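PDB 3K01: Acarbose/maltose binding protein GacH from Streptomyces glaucescens, which binds acarbose and an acarbose homolog, and probably maltose, as the solute receptor of an ABC transporter. Local coordinates for residues P106-P111 against E130-A135; Y183-D188 against D240-M245; E377-Q382 against D402-L407. All coordinates share one frame; numbering follows the deposited sequence.

Contact 1 (P106-P111 against E130-A135); sequences PLDGTP and EGKTYA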
loop_
_atom_site.group_PDB
_atom_site.type_symbol
_atom_site.label_atom_id
_atom_site.label_comp_id
_atom_site.label_asym_id
_atom_site.label_seq_id
_atom_site.Cartn_x
_atom_site.Cartn_y
_atom_site.Cartn_z
ATOM N N PRO A 106 20.589 11.268 -2.596
ATOM C CA PRO A 106 20.813 9.875 -3.002
ATOM C C PRO A 106 21.589 9.119 -1.927
ATOM O O PRO A 106 22.482 9.685 -1.289
ATOM C CB PRO A 106 21.669 10.026 -4.266
ATOM C CG PRO A 106 22.419 11.316 -4.058
ATOM C CD PRO A 106 21.432 12.224 -3.350
ATOM N N LEU A 107 21.275 7.847 -1.741
ATOM C CA LEU A 107 21.818 7.088 -0.637
ATOM C C LEU A 107 22.814 6.031 -1.079
ATOM O O LEU A 107 23.457 5.410 -0.237
ATOM C CB LEU A 107 20.677 6.455 0.173
ATOM C CG LEU A 107 19.661 7.421 0.777
ATOM C CD1 LEU A 107 18.624 6.656 1.603
ATOM C CD2 LEU A 107 20.309 8.493 1.644
ATOM N N ASP A 108 22.950 5.789 -2.386
ATOM C CA ASP A 108 23.955 4.800 -2.833
ATOM C C ASP A 108 25.332 5.231 -2.415
ATOM O O ASP A 108 25.664 6.409 -2.429
ATOM C CB ASP A 108 23.912 4.614 -4.336
ATOM C CG ASP A 108 22.530 4.309 -4.813
ATOM O OD1 ASP A 108 22.073 3.135 -4.676
ATOM O OD2 ASP A 108 21.870 5.297 -5.198
ATOM N N GLY A 109 26.119 4.271 -1.963
ATOM C CA GLY A 109 27.476 4.569 -1.534
ATOM C C GLY A 109 27.502 5.416 -0.282
ATOM O O GLY A 109 28.460 6.162 -0.058
ATOM N N THR A 110 26.466 5.305 0.554
ATOM C CA THR A 110 26.431 5.961 1.856
ATOM C C THR A 110 26.156 4.956 2.933
ATOM O O THR A 110 25.624 3.876 2.656
ATOM C CB THR A 110 25.358 7.058 1.995
ATOM O OG1 THR A 110 24.071 6.448 2.209
ATOM C CG2 THR A 110 25.336 7.990 0.796
ATOM N N PRO A 111 26.512 5.296 4.168
ATOM C CA PRO A 111 26.296 4.399 5.306
ATOM C C PRO A 111 24.812 4.194 5.593
ATOM O O PRO A 111 24.455 3.387 6.452
ATOM C CB PRO A 111 26.956 5.148 6.466
ATOM C CG PRO A 111 28.015 5.968 5.820
ATOM C CD PRO A 111 27.462 6.377 4.484
ATOM N N GLU A 130 14.983 5.894 -11.029
ATOM C CA GLU A 130 15.893 6.038 -12.170
ATOM C C GLU A 130 17.309 5.604 -11.812
ATOM O O GLU A 130 18.280 6.325 -12.041
ATOM C CB GLU A 130 15.835 7.474 -12.685
ATOM C CG GLU A 130 14.442 7.801 -13.191
ATOM C CD GLU A 130 14.326 9.110 -13.931
ATOM O OE1 GLU A 130 15.162 10.015 -13.730
ATOM O OE2 GLU A 130 13.347 9.238 -14.705
ATOM N N GLY A 131 17.399 4.412 -11.248
ATOM C CA GLY A 131 18.688 3.771 -11.031
ATOM C C GLY A 131 19.452 4.242 -9.810
ATOM O O GLY A 131 20.606 3.821 -9.636
ATOM N N LYS A 132 18.851 5.082 -8.952
ATOM C CA LYS A 132 19.490 5.487 -7.687
ATOM C C LYS A 132 18.554 5.232 -6.518
ATOM O O LYS A 132 17.337 5.169 -6.693
ATOM C CB LYS A 132 19.914 6.950 -7.703
ATOM C CG LYS A 132 21.052 7.248 -8.703
ATOM C CD LYS A 132 21.431 8.709 -8.695
ATOM C CE LYS A 132 22.599 8.992 -9.635
ATOM N NZ LYS A 132 22.734 10.464 -9.810
ATOM N N THR A 133 19.117 5.082 -5.327
ATOM C CA THR A 133 18.329 4.799 -4.122
ATOM C C THR A 133 18.120 6.098 -3.361
ATOM O O THR A 133 19.090 6.833 -3.077
ATOM C CB THR A 133 19.106 3.823 -3.236
ATOM O OG1 THR A 133 19.421 2.662 -4.009
ATOM C CG2 THR A 133 18.281 3.415 -2.025
ATOM N N TYR A 134 16.858 6.405 -3.016
ATOM C CA TYR A 134 16.514 7.622 -2.312
ATOM C C TYR A 134 15.767 7.385 -1.006
ATOM O O TYR A 134 15.199 8.320 -0.431
ATOM C CB TYR A 134 15.680 8.544 -3.213
ATOM C CG TYR A 134 16.441 9.074 -4.401
ATOM C CD1 TYR A 134 17.237 10.210 -4.267
ATOM C CD2 TYR A 134 16.354 8.463 -5.646
ATOM C CE1 TYR A 134 17.945 10.717 -5.360
ATOM C CE2 TYR A 134 17.062 8.953 -6.727
ATOM C CZ TYR A 134 17.827 10.072 -6.580
ATOM O OH TYR A 134 18.541 10.569 -7.669
ATOM N N ALA A 135 15.738 6.145 -0.541
ATOM C CA ALA A 135 15.037 5.858 0.709
ATOM C C ALA A 135 15.518 4.542 1.253
ATOM O O ALA A 135 16.216 3.798 0.565
ATOM C CB ALA A 135 13.491 5.825 0.494
HETATM O O HOH W 1 22.371 1.946 -7.749
#
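With CG of Asp108 set beside its own backbone N (chi1 -52°) and OG1 of Thr133 likewise beside its backbone N (chi1 -55°), the carboxylate and the hydroxyl come together. The hydroxyl OG1 of Thr133 donates to OD1 of Asp108 at 2.8 Å, on the syn side and somewhat out of the carboxylate plane. The other oxygen, OD2, takes the backbone N-H of Thr133 on its syn lone pair, with N to OD2 at 2.8 Å and an almost straight bond. One carboxylate thus holds both the amide and the hydroxyl of a single threonine, and the two bonds, one on each oxygen, limit rotation of the Asp108 carboxylate. OD1 also receives a weak bond from a water that bridges to the carbonyl O of Gly131, while Arg128 bonds to OG1 of Thr133.

One residue back, the direction of donation reverses: Leu107 N gives its hydrogen to Thr133 O at 2.8 Å. The CA of Pro106 leans on the same oxygen in a C-H...O contact, and its CB lies 3.9 Å from CE1 of Tyr134. Methyl CD1 of Leu107 reaches past the Thr133 carbonyl to the backbone N of Ala135, at 3.6 Å; Val302 and Tyr313 pack on this leucine from outside the pair.

Beyond Leu107 the chain reverses through a type II turn that ends at Thr110, whose OG1 bonds back to Leu107 O at 2.7 Å. What results is a loop pinned to the start of strand 132-148 through a carboxylate and a backbone bond, on the mixed sheet of a bacterial extracellular solute-binding protein.

Contact 2 (Y183-D188 against D240-M245); sequences YLRGDD and DGWNNM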
loop_
_atom_site.group_PDB
_atom_site.type_symbol
_atom_site.label_atom_id
_atom_site.label_comp_id
_atom_site.label_asym_id
_atom_site.label_seq_id
_atom_site.Cartn_x
_atom_site.Cartn_y
_atom_site.Cartn_z
ATOM N N TYR A 183 -18.486 -7.484 -1.816
ATOM C CA TYR A 183 -18.619 -6.046 -2.055
ATOM C C TYR A 183 -17.444 -5.608 -2.881
ATOM O O TYR A 183 -16.319 -5.764 -2.423
ATOM C CB TYR A 183 -18.688 -5.221 -0.760
ATOM C CG TYR A 183 -19.026 -3.788 -1.082
ATOM C CD1 TYR A 183 -20.342 -3.352 -1.044
ATOM C CD2 TYR A 183 -18.059 -2.898 -1.522
ATOM C CE1 TYR A 183 -20.683 -2.048 -1.406
ATOM C CE2 TYR A 183 -18.391 -1.586 -1.863
ATOM C CZ TYR A 183 -19.679 -1.191 -1.799
ATOM O OH TYR A 183 -19.973 0.104 -2.169
ATOM N N LEU A 184 -17.692 -5.132 -4.111
ATOM C CA LEU A 184 -16.629 -4.705 -5.013
ATOM C C LEU A 184 -16.562 -3.198 -4.896
ATOM O O LEU A 184 -17.534 -2.498 -5.227
ATOM C CB LEU A 184 -16.966 -5.158 -6.437
ATOM C CG LEU A 184 -15.912 -4.802 -7.502
ATOM C CD1 LEU A 184 -15.864 -5.854 -8.559
ATOM C CD2 LEU A 184 -16.194 -3.457 -8.152
ATOM N N ARG A 185 -15.449 -2.675 -4.391
ATOM C CA ARG A 185 -15.312 -1.235 -4.227
ATOM C C ARG A 185 -15.228 -0.575 -5.599
ATOM O O ARG A 185 -14.290 -0.847 -6.352
ATOM C CB ARG A 185 -14.056 -0.919 -3.413
ATOM C CG ARG A 185 -13.708 0.556 -3.286
ATOM C CD ARG A 185 -14.394 1.110 -2.089
ATOM N NE ARG A 185 -14.089 2.526 -1.765
ATOM C CZ ARG A 185 -13.079 2.960 -1.022
ATOM N NH1 ARG A 185 -12.196 2.120 -0.499
ATOM N NH2 ARG A 185 -12.970 4.264 -0.784
ATOM N N GLY A 186 -16.179 0.303 -5.903
ATOM C CA GLY A 186 -16.263 0.836 -7.259
ATOM C C GLY A 186 -15.822 2.268 -7.431
ATOM O O GLY A 186 -15.827 2.747 -8.561
ATOM N N ASP A 187 -15.506 2.961 -6.337
ATOM C CA ASP A 187 -15.303 4.406 -6.406
ATOM C C ASP A 187 -13.884 4.798 -6.050
ATOM O O ASP A 187 -13.620 6.002 -5.883
ATOM C CB ASP A 187 -16.290 5.156 -5.484
ATOM C CG ASP A 187 -16.027 4.902 -4.007
ATOM O OD1 ASP A 187 -15.492 3.831 -3.674
ATOM O OD2 ASP A 187 -16.382 5.775 -3.156
ATOM N N ASP A 188 -12.982 3.829 -5.908
ATOM C CA ASP A 188 -11.603 4.147 -5.537
ATOM C C ASP A 188 -10.670 3.297 -6.412
ATOM O O ASP A 188 -10.768 2.072 -6.412
ATOM C CB ASP A 188 -11.344 3.889 -4.043
ATOM C CG ASP A 188 -9.973 4.354 -3.620
ATOM O OD1 ASP A 188 -8.983 3.974 -4.266
ATOM O OD2 ASP A 188 -9.910 5.138 -2.630
ATOM N N ASP A 240 -19.657 7.090 -1.709
ATOM C CA ASP A 240 -19.544 6.661 -0.311
ATOM C C ASP A 240 -19.072 5.202 -0.226
ATOM O O ASP A 240 -19.543 4.447 0.624
ATOM C CB ASP A 240 -20.904 6.873 0.395
ATOM C CG ASP A 240 -20.800 6.945 1.925
ATOM O OD1 ASP A 240 -19.741 7.250 2.464
ATOM O OD2 ASP A 240 -21.849 6.696 2.560
ATOM N N GLY A 241 -18.157 4.812 -1.107
ATOM C CA GLY A 241 -17.774 3.398 -1.193
ATOM C C GLY A 241 -17.137 2.848 0.043
ATOM O O GLY A 241 -17.340 1.660 0.342
ATOM N N TRP A 242 -16.347 3.644 0.758
ATOM C CA TRP A 242 -15.740 3.145 1.992
ATOM C C TRP A 242 -16.831 2.739 3.005
ATOM O O TRP A 242 -16.858 1.607 3.530
ATOM C CB TRP A 242 -14.794 4.193 2.603
ATOM C CG TRP A 242 -14.293 3.722 3.910
ATOM C CD1 TRP A 242 -14.725 4.101 5.151
ATOM C CD2 TRP A 242 -13.336 2.701 4.098
ATOM N NE1 TRP A 242 -14.066 3.368 6.114
ATOM C CE2 TRP A 242 -13.206 2.509 5.484
ATOM C CE3 TRP A 242 -12.561 1.926 3.212
ATOM C CZ2 TRP A 242 -12.298 1.564 6.025
ATOM C CZ3 TRP A 242 -11.680 1.006 3.747
ATOM C CH2 TRP A 242 -11.558 0.845 5.139
ATOM N N ASN A 243 -17.737 3.654 3.311
ATOM C CA ASN A 243 -18.784 3.339 4.275
ATOM C C ASN A 243 -19.687 2.263 3.769
ATOM O O ASN A 243 -20.097 1.376 4.524
ATOM C CB ASN A 243 -19.597 4.578 4.642
ATOM C CG ASN A 243 -18.840 5.550 5.504
ATOM O OD1 ASN A 243 -18.847 6.759 5.240
ATOM N ND2 ASN A 243 -18.216 5.057 6.542
ATOM N N ASN A 244 -20.029 2.299 2.493
ATOM C CA ASN A 244 -20.914 1.277 1.968
ATOM C C ASN A 244 -20.266 -0.116 2.070
ATOM O O ASN A 244 -20.920 -1.102 2.431
ATOM C CB ASN A 244 -21.314 1.582 0.508
ATOM C CG ASN A 244 -22.409 2.631 0.390
ATOM O OD1 ASN A 244 -22.350 3.530 -0.473
ATOM N ND2 ASN A 244 -23.400 2.534 1.224
ATOM N N MET A 245 -18.988 -0.196 1.747
ATOM C CA MET A 245 -18.287 -1.465 1.815
ATOM C C MET A 245 -18.187 -1.965 3.257
ATOM O O MET A 245 -18.540 -3.113 3.528
ATOM C CB MET A 245 -16.889 -1.284 1.252
ATOM C CG MET A 245 -16.071 -2.544 1.315
ATOM S SD MET A 245 -14.595 -2.510 0.309
ATOM C CE MET A 245 -13.776 -1.097 1.042
HETATM O O HOH W 2 -15.362 6.023 -0.662
#
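The first turn of helix 241-251 docks here on the loop that leaves strand 180-183, and a salt-bridged Arg-Asp pair meets the helix start. Gly241 N donates to Asp187 OD2 at 2.9 Å, from above the carboxylate plane. The other Asp187 oxygen, OD1, takes NE of Arg185 at 2.7 Å on the syn lone pair. A water links OD2 of Asp187, NH2 of Arg185 and the backbone N of Trp242, so the first helical amides are bonded to the aspartate directly and through solvent.

The Arg185 guanidinium lies between Trp242 CA over one face and Asp188 CB over the other, and Arg185 NH1 approaches CE3 at the edge of the Trp242 ring, 3.7 Å away. Farther along, Tyr183 turns a ring face to the helix: Met245 CA sits 3.6 Å from the ring centroid, nearly on the normal, a CH-pi contact. With CG anti to the backbone N (chi1 178°), the Met245 side chain runs along the CD2 side of that ring, and its SD makes an oblique Met-aromatic contact. The phenol OH bonds to Asp237.

Strand 254-259 borders the pair, touching Tyr183, Trp242 and Met245, while helix 216-230 packs on Leu184.

Contact 3 (E377-Q382 against D402-L407); sequences EPIRLQ and DAYRKL
Pro378 presses its ring against helix 393-407, with CG 3.7 Å from the methyl CB of Ala403. The same CG lies in the plane of the Tyr404 ring, at its edge, 3.9 Å from CE1, so the proline meets the rim of the aromatic group. Leu407 adds a looser touch through CD1. On the next residue, CD1 of Ile379 ends 3.3 Å from OH of Tyr404. The isoleucine branch gets there because CG1 stands beside the backbone N (chi1 -65°), and the extended chi2 (174°) carries CD1 on to the phenol oxygen.

That phenol oxygen has its polar partner just before helix 376-387, the carbonyl O of Leu375, which ties the end of the ring to the start of that helix. Leu203 touches both Ile379 and Tyr404. Pro189 and Phe192 also pack on Ile379, and Val211 on Tyr404.

The contacts of Pro378 with Ala403 and Leu407 are apolar, whereas farther along Gln382 OE1 bonds to Asn399 of the partner helix. The two short segments run nearly antiparallel at 159°, their axes 10.4 Å apart at closest approach: an antiparallel pair formed by the last two helices of the chain.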
loop_
_atom_site.group_PDB
_atom_site.type_symbol
_atom_site.label_atom_id
_atom_site.label_comp_id
_atom_site.label_asym_id
_atom_site.label_seq_id
_atom_site.Cartn_x
_atom_site.Cartn_y
_atom_site.Cartn_z
ATOM N N GLU A 377 -6.234 8.687 -11.223
ATOM C CA GLU A 377 -7.461 9.375 -11.584
ATOM C C GLU A 377 -8.121 8.838 -12.870
ATOM O O GLU A 377 -9.331 8.661 -12.887
ATOM C CB GLU A 377 -7.262 10.899 -11.609
ATOM C CG GLU A 377 -8.485 11.639 -12.117
ATOM C CD GLU A 377 -9.643 11.651 -11.119
ATOM O OE1 GLU A 377 -9.603 11.013 -10.056
ATOM O OE2 GLU A 377 -10.651 12.315 -11.405
ATOM N N PRO A 378 -7.350 8.561 -13.935
ATOM C CA PRO A 378 -8.004 7.999 -15.118
ATOM C C PRO A 378 -8.674 6.664 -14.847
ATOM O O PRO A 378 -9.765 6.398 -15.352
ATOM C CB PRO A 378 -6.874 7.884 -16.146
ATOM C CG PRO A 378 -5.888 8.969 -15.707
ATOM C CD PRO A 378 -5.921 8.858 -14.189
ATOM N N ILE A 379 -8.056 5.825 -14.019
ATOM C CA ILE A 379 -8.695 4.577 -13.623
ATOM C C ILE A 379 -9.979 4.850 -12.852
ATOM O O ILE A 379 -10.994 4.193 -13.087
ATOM C CB ILE A 379 -7.759 3.732 -12.764
ATOM C CG1 ILE A 379 -6.555 3.280 -13.576
ATOM C CG2 ILE A 379 -8.504 2.526 -12.131
ATOM C CD1 ILE A 379 -5.502 2.538 -12.734
ATOM N N ARG A 380 -9.953 5.791 -11.918
ATOM C CA ARG A 380 -11.144 6.056 -11.122
ATOM C C ARG A 380 -12.307 6.418 -12.048
ATOM O O ARG A 380 -13.406 5.868 -11.929
ATOM C CB ARG A 380 -10.934 7.196 -10.152
ATOM C CG ARG A 380 -12.167 7.421 -9.264
ATOM C CD ARG A 380 -12.136 8.780 -8.590
ATOM N NE ARG A 380 -12.186 9.840 -9.604
ATOM C CZ ARG A 380 -13.289 10.196 -10.274
ATOM N NH1 ARG A 380 -14.469 9.618 -10.032
ATOM N NH2 ARG A 380 -13.197 11.124 -11.213
ATOM N N LEU A 381 -12.066 7.346 -12.977
ATOM C CA LEU A 381 -13.123 7.800 -13.864
ATOM C C LEU A 381 -13.650 6.674 -14.753
ATOM O O LEU A 381 -14.890 6.478 -14.868
ATOM C CB LEU A 381 -12.572 8.930 -14.727
ATOM C CG LEU A 381 -13.578 9.528 -15.705
ATOM C CD1 LEU A 381 -14.828 10.067 -14.999
ATOM C CD2 LEU A 381 -12.889 10.600 -16.510
ATOM N N GLN A 382 -12.736 5.937 -15.382
ATOM C CA GLN A 382 -13.135 4.902 -16.283
ATOM C C GLN A 382 -13.773 3.717 -15.582
ATOM O O GLN A 382 -14.767 3.155 -16.091
ATOM C CB GLN A 382 -11.991 4.451 -17.200
ATOM C CG GLN A 382 -11.371 5.579 -18.074
ATOM C CD GLN A 382 -12.413 6.374 -18.816
ATOM O OE1 GLN A 382 -13.311 5.789 -19.417
ATOM N NE2 GLN A 382 -12.285 7.693 -18.813
ATOM N N ASP A 402 -5.014 6.642 -23.203
ATOM C CA ASP A 402 -4.859 7.965 -23.791
ATOM C C ASP A 402 -4.514 8.977 -22.717
ATOM O O ASP A 402 -3.654 9.833 -22.929
ATOM C CB ASP A 402 -6.126 8.404 -24.518
ATOM C CG ASP A 402 -6.324 7.692 -25.836
ATOM O OD1 ASP A 402 -5.422 6.943 -26.271
ATOM O OD2 ASP A 402 -7.398 7.891 -26.437
ATOM N N ALA A 403 -5.182 8.898 -21.560
ATOM C CA ALA A 403 -4.890 9.810 -20.473
ATOM C C ALA A 403 -3.443 9.587 -20.023
ATOM O O ALA A 403 -2.727 10.560 -19.723
ATOM C CB ALA A 403 -5.872 9.604 -19.315
ATOM N N TYR A 404 -2.984 8.338 -19.973
ATOM C CA TYR A 404 -1.587 8.084 -19.564
ATOM C C TYR A 404 -0.596 8.659 -20.579
ATOM O O TYR A 404 0.407 9.265 -20.175
ATOM C CB TYR A 404 -1.302 6.602 -19.379
ATOM C CG TYR A 404 -1.885 5.979 -18.124
ATOM C CD1 TYR A 404 -2.819 6.645 -17.335
ATOM C CD2 TYR A 404 -1.525 4.702 -17.773
ATOM C CE1 TYR A 404 -3.346 6.012 -16.188
ATOM C CE2 TYR A 404 -2.056 4.076 -16.644
ATOM C CZ TYR A 404 -2.938 4.747 -15.857
ATOM O OH TYR A 404 -3.457 4.137 -14.737
ATOM N N ARG A 405 -0.844 8.500 -21.882
ATOM C CA ARG A 405 0.063 9.072 -22.893
ATOM C C ARG A 405 0.112 10.593 -22.786
ATOM O O ARG A 405 1.156 11.213 -23.009
ATOM C CB ARG A 405 -0.319 8.606 -24.304
ATOM C CG ARG A 405 -0.094 7.116 -24.479
ATOM C CD ARG A 405 -0.399 6.555 -25.872
ATOM N NE ARG A 405 -0.277 5.094 -25.834
ATOM C CZ ARG A 405 -1.273 4.263 -25.529
ATOM N NH1 ARG A 405 -2.486 4.738 -25.293
ATOM N NH2 ARG A 405 -1.068 2.954 -25.501
ATOM N N LYS A 406 -1.001 11.214 -22.424
ATOM C CA LYS A 406 -1.022 12.663 -22.252
ATOM C C LYS A 406 -0.238 13.102 -21.012
ATOM O O LYS A 406 0.448 14.138 -21.038
ATOM C CB LYS A 406 -2.459 13.170 -22.188
ATOM C CG LYS A 406 -3.142 13.219 -23.538
ATOM C CD LYS A 406 -4.608 13.583 -23.396
ATOM C CE LYS A 406 -5.203 14.017 -24.735
ATOM N NZ LYS A 406 -5.447 12.874 -25.656
ATOM N N LEU A 407 -0.324 12.325 -19.931
ATOM C CA LEU A 407 0.406 12.582 -18.677
ATOM C C LEU A 407 1.909 12.326 -18.804
ATOM O O LEU A 407 2.724 13.031 -18.181
ATOM C CB LEU A 407 -0.103 11.640 -17.574
ATOM C CG LEU A 407 -1.437 11.991 -16.961
ATOM C CD1 LEU A 407 -1.874 10.781 -16.150
ATOM C CD2 LEU A 407 -1.331 13.268 -16.108
#

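In the fold
Contacts 1 and 2 lie on opposite sides of the chain's centre, their own centres about 38 Å apart, while contact 2 and contact 3 are neighbours: the carbonyl O of Asp187 packs on CG of Arg380, 3.9 Å away. All three are partly buried, and contact 2 has the largest share of buried residues. Contacts 1 and 2 each join a loop to the beginning of a regular element and use an aspartate to take a backbone N-H, of a strand in one and of a helix in the other. Contact 3 joins two helices through apolar side chains, and no charged pair spans its two segments. Contact 2 alone adds packing over an aromatic face.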